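PDB 6BQ6: thermospermine synthase from Medicago truncatula, which probably transfers an aminopropyl group from decarboxylated S-adenosylmethionine to spermidine, yielding the tetraamine thermospermine and methylthioadenosine. Local coordinates for residues B[56-69]-B[72-84]. Residues are numbered along the deposited sequence; the frame is centred on the assembly and turned at random.
Sequences YQDIALLDTKPFGK and VLDGKLQSAETDE. With TER (N-(3-amino-propyl)-N-(5-aminopropyl)-1,4-diaminobutane), chain F.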
ATOM      1  N   TYR B  56      13.162 -18.591 -15.507  1.00 31.39           N
ATOM      2  CA  TYR B  56      11.969 -19.081 -14.829  1.00 31.73           C
ATOM      3  C   TYR B  56      11.355 -18.077 -13.882  1.00 31.98           C
ATOM      4  O   TYR B  56      10.124 -18.012 -13.781  1.00 32.46           O
ATOM      5  CB  TYR B  56      12.243 -20.353 -14.028  1.00 30.61           C
ATOM      6  CG  TYR B  56      12.569 -21.503 -14.888  1.00 31.80           C
ATOM      7  CD1 TYR B  56      11.560 -22.145 -15.617  1.00 32.75           C
ATOM      8  CD2 TYR B  56      13.862 -21.963 -14.991  1.00 33.26           C
ATOM      9  CE1 TYR B  56      11.868 -23.208 -16.436  1.00 33.33           C
ATOM     10  CE2 TYR B  56      14.178 -23.031 -15.808  1.00 34.21           C
ATOM     11  CZ  TYR B  56      13.170 -23.636 -16.538  1.00 32.84           C
ATOM     12  OH  TYR B  56      13.472 -24.688 -17.373  1.00 37.78           O
ATOM     13  N   GLN B  57      12.168 -17.339 -13.130  1.00 31.87           N
ATOM     14  CA  GLN B  57      11.600 -16.538 -12.021  1.00 33.55           C
ATOM     15  C   GLN B  57      12.617 -15.602 -11.382  1.00 32.93           C
ATOM     16  O   GLN B  57      13.795 -15.898 -11.395  1.00 31.65           O
ATOM     17  CB  GLN B  57      11.018 -17.463 -10.931  1.00 35.38           C
ATOM     18  CG  GLN B  57      12.066 -18.365 -10.295  1.00 35.95           C
ATOM     19  CD  GLN B  57      11.495 -19.661  -9.744  1.00 36.80           C
ATOM     20  OE1 GLN B  57      10.392 -19.679  -9.199  1.00 38.70           O
ATOM     21  NE2 GLN B  57      12.248 -20.737  -9.870  1.00 36.33           N
ATOM     22  N   ASP B  58      12.144 -14.455 -10.885  1.00 34.30           N
ATOM     23  CA  ASP B  58      12.937 -13.543 -10.074  1.00 35.35           C
ATOM     24  C   ASP B  58      13.082 -14.116  -8.675  1.00 31.67           C
ATOM     25  O   ASP B  58      12.220 -14.823  -8.215  1.00 32.49           O
ATOM     26  CB  ASP B  58      12.290 -12.157  -9.954  1.00 39.50           C
ATOM     27  CG  ASP B  58      12.240 -11.396 -11.290  1.00 45.43           C
ATOM     28  OD1 ASP B  58      12.898 -11.808 -12.280  1.00 48.63           O
ATOM     29  OD2 ASP B  58      11.503 -10.390 -11.340  1.00 48.74           O
ATOM     30  N   ILE B  59      14.200 -13.799  -8.047  1.00 28.73           N
ATOM     31  CA  ILE B  59      14.603 -14.361  -6.781  1.00 30.93           C
ATOM     32  C   ILE B  59      15.002 -13.200  -5.899  1.00 31.90           C
ATOM     33  O   ILE B  59      15.726 -12.346  -6.344  1.00 33.94           O
ATOM     34  CB  ILE B  59      15.830 -15.292  -6.966  1.00 33.13           C
ATOM     35  CG1 ILE B  59      15.502 -16.351  -8.031  1.00 35.35           C
ATOM     36  CG2 ILE B  59      16.195 -15.897  -5.626  1.00 35.48           C
ATOM     37  CD1 ILE B  59      16.680 -17.009  -8.699  1.00 36.96           C
ATOM     38  N   ALA B  60      14.515 -13.159  -4.659  1.00 28.62           N
ATOM     39  CA  ALA B  60      14.848 -12.083  -3.710  1.00 28.80           C
ATOM     40  C   ALA B  60      14.948 -12.678  -2.312  1.00 27.03           C
ATOM     41  O   ALA B  60      14.203 -13.606  -1.984  1.00 25.74           O
ATOM     42  CB  ALA B  60      13.781 -10.993  -3.744  1.00 29.78           C
ATOM     43  N   LEU B  61      15.947 -12.249  -1.549  1.00 25.55           N
ATOM     44  CA  LEU B  61      16.045 -12.553  -0.137  1.00 25.31           C
ATOM     45  C   LEU B  61      15.953 -11.260   0.672  1.00 24.48           C
ATOM     46  O   LEU B  61      16.777 -10.336   0.499  1.00 26.29           O
ATOM     47  CB  LEU B  61      17.325 -13.292   0.158  1.00 25.60           C
ATOM     48  CG  LEU B  61      17.477 -13.866   1.564  1.00 28.07           C
ATOM     49  CD1 LEU B  61      16.560 -15.049   1.876  1.00 27.93           C
ATOM     50  CD2 LEU B  61      18.938 -14.238   1.807  1.00 30.30           C
ATOM     51  N   LEU B  62      14.915 -11.194   1.502  1.00 23.94           N
ATOM     52  CA  LEU B  62      14.587  -9.978   2.238  1.00 24.92           C
ATOM     53  C   LEU B  62      14.879 -10.205   3.677  1.00 25.62           C
ATOM     54  O   LEU B  62      14.652 -11.271   4.165  1.00 27.37           O
ATOM     55  CB  LEU B  62      13.102  -9.656   2.084  1.00 24.28           C
ATOM     56  CG  LEU B  62      12.617  -9.636   0.643  1.00 25.79           C
ATOM     57  CD1 LEU B  62      11.133  -9.272   0.600  1.00 26.37           C
ATOM     58  CD2 LEU B  62      13.403  -8.671  -0.225  1.00 27.14           C
ATOM     59  N   ASP B  63      15.289  -9.184   4.393  1.00 24.34           N
ATOM     60  CA  ASP B  63      15.414  -9.284   5.808  1.00 25.22           C
ATOM     61  C   ASP B  63      14.200  -8.516   6.367  1.00 24.07           C
ATOM     62  O   ASP B  63      14.140  -7.329   6.264  1.00 23.95           O
ATOM     63  CB  ASP B  63      16.716  -8.692   6.294  1.00 28.92           C
ATOM     64  CG  ASP B  63      16.845  -8.724   7.801  1.00 33.63           C
ATOM     65  OD1 ASP B  63      15.922  -9.229   8.493  1.00 36.02           O
ATOM     66  OD2 ASP B  63      17.873  -8.214   8.307  1.00 40.02           O
ATOM     67  N   THR B  64      13.233  -9.252   6.866  1.00 23.23           N
ATOM     68  CA  THR B  64      11.973  -8.672   7.353  1.00 23.90           C
ATOM     69  C   THR B  64      11.970  -8.626   8.843  1.00 25.23           C
ATOM     70  O   THR B  64      12.534  -9.487   9.495  1.00 25.63           O
ATOM     71  CB  THR B  64      10.745  -9.466   6.852  1.00 24.12           C
ATOM     72  OG1 THR B  64      10.575 -10.665   7.611  1.00 24.46           O
ATOM     73  CG2 THR B  64      10.903  -9.845   5.386  1.00 25.39           C
ATOM     74  N   LYS B  65      11.257  -7.654   9.391  1.00 26.31           N
ATOM     75  CA  LYS B  65      11.188  -7.502  10.834  1.00 29.56           C
ATOM     76  C   LYS B  65      10.348  -8.589  11.457  1.00 28.44           C
ATOM     77  O   LYS B  65      10.816  -9.256  12.389  1.00 29.95           O
ATOM     78  CB  LYS B  65      10.711  -6.114  11.195  1.00 31.77           C
ATOM     79  CG  LYS B  65      11.676  -5.005  10.779  1.00 34.23           C
ATOM     80  CD  LYS B  65      11.233  -3.661  11.349  1.00 37.52           C
ATOM     81  CE  LYS B  65      12.013  -2.492  10.780  1.00 41.33           C
ATOM     82  NZ  LYS B  65      13.299  -2.339  11.522  1.00 43.82           N
ATOM     83  N   PRO B  66       9.106  -8.822  10.954  1.00 26.70           N
ATOM     84  CA  PRO B  66       8.313  -9.811  11.671  1.00 26.34           C
ATOM     85  C   PRO B  66       8.772 -11.285  11.509  1.00 26.78           C
ATOM     86  O   PRO B  66       8.702 -12.093  12.464  1.00 28.74           O
ATOM     87  CB  PRO B  66       6.907  -9.585  11.121  1.00 27.89           C
ATOM     88  CG  PRO B  66       7.104  -8.964   9.793  1.00 28.69           C
ATOM     89  CD  PRO B  66       8.330  -8.103   9.942  1.00 26.84           C
ATOM     90  N   PHE B  67       9.296 -11.635  10.347  1.00 25.37           N
ATOM     91  CA  PHE B  67       9.531 -13.025  10.027  1.00 25.22           C
ATOM     92  C   PHE B  67      10.985 -13.362   9.698  1.00 24.74           C
ATOM     93  O   PHE B  67      11.252 -14.469   9.258  1.00 24.70           O
ATOM     94  CB  PHE B  67       8.593 -13.446   8.899  1.00 26.69           C
ATOM     95  CG  PHE B  67       7.142 -13.286   9.252  1.00 27.30           C
ATOM     96  CD1 PHE B  67       6.622 -13.936  10.343  1.00 28.12           C
ATOM     97  CD2 PHE B  67       6.298 -12.440   8.516  1.00 29.77           C
ATOM     98  CE1 PHE B  67       5.289 -13.810  10.701  1.00 30.78           C
ATOM     99  CE2 PHE B  67       4.965 -12.305   8.885  1.00 29.76           C
ATOM    100  CZ  PHE B  67       4.466 -12.991   9.970  1.00 30.84           C
ATOM    101  N   GLY B  68      11.912 -12.446   9.930  1.00 23.95           N
ATOM    102  CA  GLY B  68      13.310 -12.669   9.526  1.00 25.05           C
ATOM    103  C   GLY B  68      13.523 -12.719   8.025  1.00 24.26           C
ATOM    104  O   GLY B  68      12.783 -12.108   7.206  1.00 23.79           O
ATOM    105  N   LYS B  69      14.545 -13.479   7.639  1.00 25.79           N
ATOM    106  CA  LYS B  69      14.942 -13.555   6.272  1.00 27.36           C
ATOM    107  C   LYS B  69      13.885 -14.301   5.486  1.00 27.37           C
ATOM    108  O   LYS B  69      13.446 -15.390   5.908  1.00 29.14           O
ATOM    109  CB  LYS B  69      16.295 -14.249   6.164  1.00 30.44           C
ATOM    110  CG  LYS B  69      17.419 -13.436   6.780  1.00 33.74           C
ATOM    111  CD  LYS B  69      18.759 -14.185   6.683  1.00 37.31           C
ATOM    112  CE  LYS B  69      19.967 -13.254   6.882  1.00 40.54           C
ATOM    113  NZ  LYS B  69      19.689 -11.992   7.657  1.00 41.85           N
ATOM    114  N   VAL B  72      11.705 -14.922  -1.573  1.00 23.07           N
ATOM    115  CA  VAL B  72      10.593 -14.568  -2.453  1.00 24.83           C
ATOM    116  C   VAL B  72      10.908 -14.922  -3.885  1.00 26.48           C
ATOM    117  O   VAL B  72      11.961 -14.547  -4.375  1.00 25.66           O
ATOM    118  CB  VAL B  72      10.326 -13.049  -2.314  1.00 26.19           C
ATOM    119  CG1 VAL B  72       9.159 -12.552  -3.174  1.00 27.78           C
ATOM    120  CG2 VAL B  72      10.075 -12.745  -0.846  1.00 26.31           C
ATOM    121  N   LEU B  73       9.989 -15.660  -4.534  1.00 28.76           N
ATOM    122  CA  LEU B  73      10.176 -16.064  -5.920  1.00 32.95           C
ATOM    123  C   LEU B  73       9.038 -15.484  -6.733  1.00 34.64           C
ATOM    124  O   LEU B  73       7.875 -15.724  -6.410  1.00 37.62           O
ATOM    125  CB  LEU B  73      10.201 -17.567  -6.088  1.00 33.49           C
ATOM    126  CG  LEU B  73      11.335 -18.319  -5.396  1.00 34.68           C
ATOM    127  CD1 LEU B  73      11.245 -19.806  -5.693  1.00 36.09           C
ATOM    128  CD2 LEU B  73      12.726 -17.784  -5.720  1.00 35.21           C
ATOM    129  N   ASP B  74       9.391 -14.686  -7.730  1.00 38.79           N
ATOM    130  CA  ASP B  74       8.412 -13.959  -8.574  1.00 42.17           C
ATOM    131  C   ASP B  74       7.388 -13.209  -7.718  1.00 41.90           C
ATOM    132  O   ASP B  74       6.189 -13.292  -7.941  1.00 43.87           O
ATOM    133  CB  ASP B  74       7.759 -14.927  -9.578  1.00 43.13           C
ATOM    134  CG  ASP B  74       8.541 -15.035 -10.917  1.00 44.67           C
ATOM    135  OD1 ASP B  74       9.315 -14.118 -11.308  1.00 44.97           O
ATOM    136  OD2 ASP B  74       8.336 -16.045 -11.596  1.00 45.53           O
ATOM    137  N   GLY B  75       7.901 -12.517  -6.705  1.00 40.56           N
ATOM    138  CA  GLY B  75       7.104 -11.746  -5.765  1.00 39.59           C
ATOM    139  C   GLY B  75       6.181 -12.507  -4.838  1.00 38.85           C
ATOM    140  O   GLY B  75       5.311 -11.899  -4.192  1.00 38.12           O
ATOM    141  N   LYS B  76       6.350 -13.825  -4.766  1.00 36.83           N
ATOM    142  CA  LYS B  76       5.569 -14.657  -3.883  1.00 36.09           C
ATOM    143  C   LYS B  76       6.496 -15.242  -2.838  1.00 32.56           C
ATOM    144  O   LYS B  76       7.474 -15.900  -3.150  1.00 31.27           O
ATOM    145  CB  LYS B  76       4.862 -15.747  -4.667  1.00 39.88           C
ATOM    146  CG  LYS B  76       4.054 -15.208  -5.854  1.00 44.42           C
ATOM    147  CD  LYS B  76       2.661 -15.814  -5.944  1.00 51.07           C
ATOM    148  CE  LYS B  76       2.695 -17.284  -6.360  1.00 54.48           C
ATOM    149  NZ  LYS B  76       1.447 -17.979  -5.914  1.00 57.96           N
ATOM    150  N   LEU B  77       6.199 -14.930  -1.593  1.00 29.86           N
ATOM    151  CA  LEU B  77       6.894 -15.466  -0.491  1.00 28.35           C
ATOM    152  C   LEU B  77       6.888 -16.989  -0.542  1.00 29.95           C
ATOM    153  O   LEU B  77       5.805 -17.613  -0.749  1.00 28.79           O
ATOM    154  CB  LEU B  77       6.204 -14.995   0.759  1.00 29.87           C
ATOM    155  CG  LEU B  77       6.751 -15.542   2.042  1.00 30.82           C
ATOM    156  CD1 LEU B  77       8.080 -14.929   2.366  1.00 30.36           C
ATOM    157  CD2 LEU B  77       5.730 -15.272   3.125  1.00 32.59           C
ATOM    158  N   GLN B  78       8.079 -17.581  -0.377  1.00 27.37           N
ATOM    159  CA  GLN B  78       8.234 -19.047  -0.328  1.00 28.59           C
ATOM    160  C   GLN B  78       8.474 -19.554   1.071  1.00 28.35           C
ATOM    161  O   GLN B  78       7.923 -20.593   1.500  1.00 32.26           O
ATOM    162  CB  GLN B  78       9.435 -19.461  -1.169  1.00 29.23           C
ATOM    163  CG  GLN B  78       9.397 -19.004  -2.595  1.00 32.11           C
ATOM    164  CD  GLN B  78       8.272 -19.639  -3.346  1.00 36.29           C
ATOM    165  OE1 GLN B  78       8.211 -20.867  -3.466  1.00 40.11           O
ATOM    166  NE2 GLN B  78       7.363 -18.822  -3.863  1.00 38.93           N
ATOM    167  N   SER B  79       9.402 -18.916   1.761  1.00 27.29           N
ATOM    168  CA  SER B  79       9.885 -19.393   3.030  1.00 29.77           C
ATOM    169  C   SER B  79      10.297 -18.227   3.846  1.00 27.78           C
ATOM    170  O   SER B  79      10.995 -17.368   3.327  1.00 29.41           O
ATOM    171  CB  SER B  79      11.093 -20.305   2.789  1.00 34.25           C
ATOM    172  OG  SER B  79      11.978 -20.364   3.908  1.00 40.34           O
ATOM    173  N   ALA B  80       9.851 -18.140   5.096  1.00 24.94           N
ATOM    174  CA  ALA B  80      10.420 -17.189   6.030  1.00 24.41           C
ATOM    175  C   ALA B  80      11.177 -17.872   7.122  1.00 25.54           C
ATOM    176  O   ALA B  80      10.802 -18.925   7.627  1.00 24.83           O
ATOM    177  CB  ALA B  80       9.357 -16.300   6.622  1.00 24.42           C
ATOM    178  N   GLU B  81      12.196 -17.203   7.586  1.00 24.31           N
ATOM    179  CA  GLU B  81      13.082 -17.770   8.564  1.00 26.54           C
ATOM    180  C   GLU B  81      12.404 -18.198   9.866  1.00 26.25           C
ATOM    181  O   GLU B  81      12.760 -19.248  10.421  1.00 27.27           O
ATOM    182  CB  GLU B  81      14.197 -16.757   8.839  1.00 29.27           C
ATOM    183  CG  GLU B  81      15.243 -17.163   9.837  1.00 31.57           C
ATOM    184  CD  GLU B  81      16.335 -16.083  10.006  1.00 35.66           C
ATOM    185  OE1 GLU B  81      16.066 -14.876   9.795  1.00 33.46           O
ATOM    186  OE2 GLU B  81      17.490 -16.483  10.289  1.00 35.95           O
ATOM    187  N   THR B  82      11.490 -17.391  10.391  1.00 24.05           N
ATOM    188  CA  THR B  82      10.952 -17.686  11.699  1.00 24.97           C
ATOM    189  C   THR B  82      10.035 -18.910  11.677  1.00 23.30           C
ATOM    190  O   THR B  82       9.867 -19.526  12.707  1.00 23.43           O
ATOM    191  CB  THR B  82      10.139 -16.522  12.301  1.00 26.19           C
ATOM    192  OG1 THR B  82       9.159 -16.068  11.355  1.00 27.41           O
ATOM    193  CG2 THR B  82      11.060 -15.388  12.660  1.00 27.70           C
ATOM    194  N   ASP B  83       9.358 -19.182  10.560  1.00 22.05           N
ATOM    195  CA  ASP B  83       8.384 -20.232  10.540  1.00 21.38           C
ATOM    196  C   ASP B  83       8.455 -21.253   9.430  1.00 20.31           C
ATOM    197  O   ASP B  83       7.569 -22.128   9.377  1.00 19.08           O
ATOM    198  CB  ASP B  83       6.938 -19.684  10.670  1.00 23.27           C
ATOM    199  CG  ASP B  83       6.524 -18.747   9.570  1.00 23.21           C
ATOM    200  OD1 ASP B  83       7.106 -18.769   8.485  1.00 23.95           O
ATOM    201  OD2 ASP B  83       5.579 -17.946   9.801  1.00 24.81           O
ATOM    202  N   GLU B  84       9.465 -21.210   8.583  1.00 20.50           N
ATOM    203  CA  GLU B  84       9.584 -22.256   7.559  1.00 21.18           C
ATOM    204  C   GLU B  84       9.666 -23.673   8.136  1.00 20.91           C
ATOM    205  O   GLU B  84       9.274 -24.620   7.474  1.00 19.26           O
ATOM    206  CB  GLU B  84      10.721 -21.982   6.566  1.00 22.26           C
ATOM    207  CG  GLU B  84      12.103 -21.915   7.154  1.00 23.12           C
ATOM    208  CD  GLU B  84      12.828 -23.243   7.298  1.00 24.25           C
ATOM    209  OE1 GLU B  84      14.007 -23.198   7.707  1.00 26.79           O
ATOM    210  OE2 GLU B  84      12.285 -24.334   7.058  1.00 23.03           O
TER
HETATM  211  N1  TER F 402       9.258 -23.978  -5.824  1.00 54.71           N
HETATM  212  C2  TER F 402       9.524 -24.521  -4.509  1.00 51.61           C
HETATM  213  C3  TER F 402       8.220 -24.984  -3.866  1.00 48.87           C
HETATM  214  C4  TER F 402       7.300 -23.853  -3.489  1.00 47.73           C
HETATM  215  N5  TER F 402       6.218 -24.327  -2.657  1.00 49.96           N
HETATM  216  C6  TER F 402       5.953 -23.701  -1.381  1.00 47.19           C
HETATM  217  C7  TER F 402       4.463 -23.673  -1.079  1.00 47.30           C
HETATM  218  C8  TER F 402       4.184 -22.561  -0.085  1.00 47.09           C
HETATM  219  N9  TER F 402       3.942 -21.285  -0.723  1.00 45.86           N
HETATM  220  C10 TER F 402       3.691 -20.142   0.116  1.00 45.94           C
HETATM  221  C11 TER F 402       2.816 -19.077  -0.507  1.00 46.42           C
HETATM  222  C12 TER F 402       2.378 -18.126   0.606  1.00 47.80           C
HETATM  223  C13 TER F 402       1.787 -16.823   0.089  1.00 49.60           C
HETATM  224  N14 TER F 402       0.954 -17.046  -1.079  1.00 52.92           N
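Leu73 and Ile59 lie alongside each other and point the same way, CD2 of Leu73 resting 3.9 Å from CG1 of Ile59. The other branch of Leu73 turns to Gln57, where CD1 comes within 3.6 Å of the amide oxygen OE1; the amide is also held through NE2, which hydrogen-bonds to Asp134. With an alanine in place of Leu73, Ile59 and the Gln57 amide would probably lose their shared apolar neighbour and a gap would open beside them. On the other face of the sheet, the one Ala60 shares, Val72 sends CG2 obliquely against CD1 of Leu62, and Tyr31 packs on both. Ala60 and Val72 form an antiparallel hydrogen-bonded pair, Ile59 and Leu73 the adjoining non-hydrogen-bonded one, in a β-hairpin of the family's N-terminal tetramerisation domain. The type I' turn from Leu73 to Lys76 then reverses the chain into strand 76-80, whose Leu77 and Gln78 line the thermospermine pocket; Gln78 OE1 approaches ligand C4 to 3.1 Å.

Within that turn Asp74 brings its carboxylate back over Gln57, and its OD1 takes the backbone N of Asp58 from above the carboxylate plane, at 2.9 Å and nearly straight (168°). The Asp58 side chain crosses that of Asp74 at about a right angle, their carboxylate planes 63° apart. A second carboxylate works at the opposite end: Glu81, with CG anti to its N (chi1 -180°) and the chain extended, lays itself beside Lys69 and receives the N-H of Lys69 on the anti side of OE1, 3.0 Å away. Next to it Thr82 OG1 sits at the edge of the Phe67 ring, 3.5 Å from CD1, while Phe67 CB packs on Ala80 CB and Leu39 of a neighbouring subunit packs against Phe67.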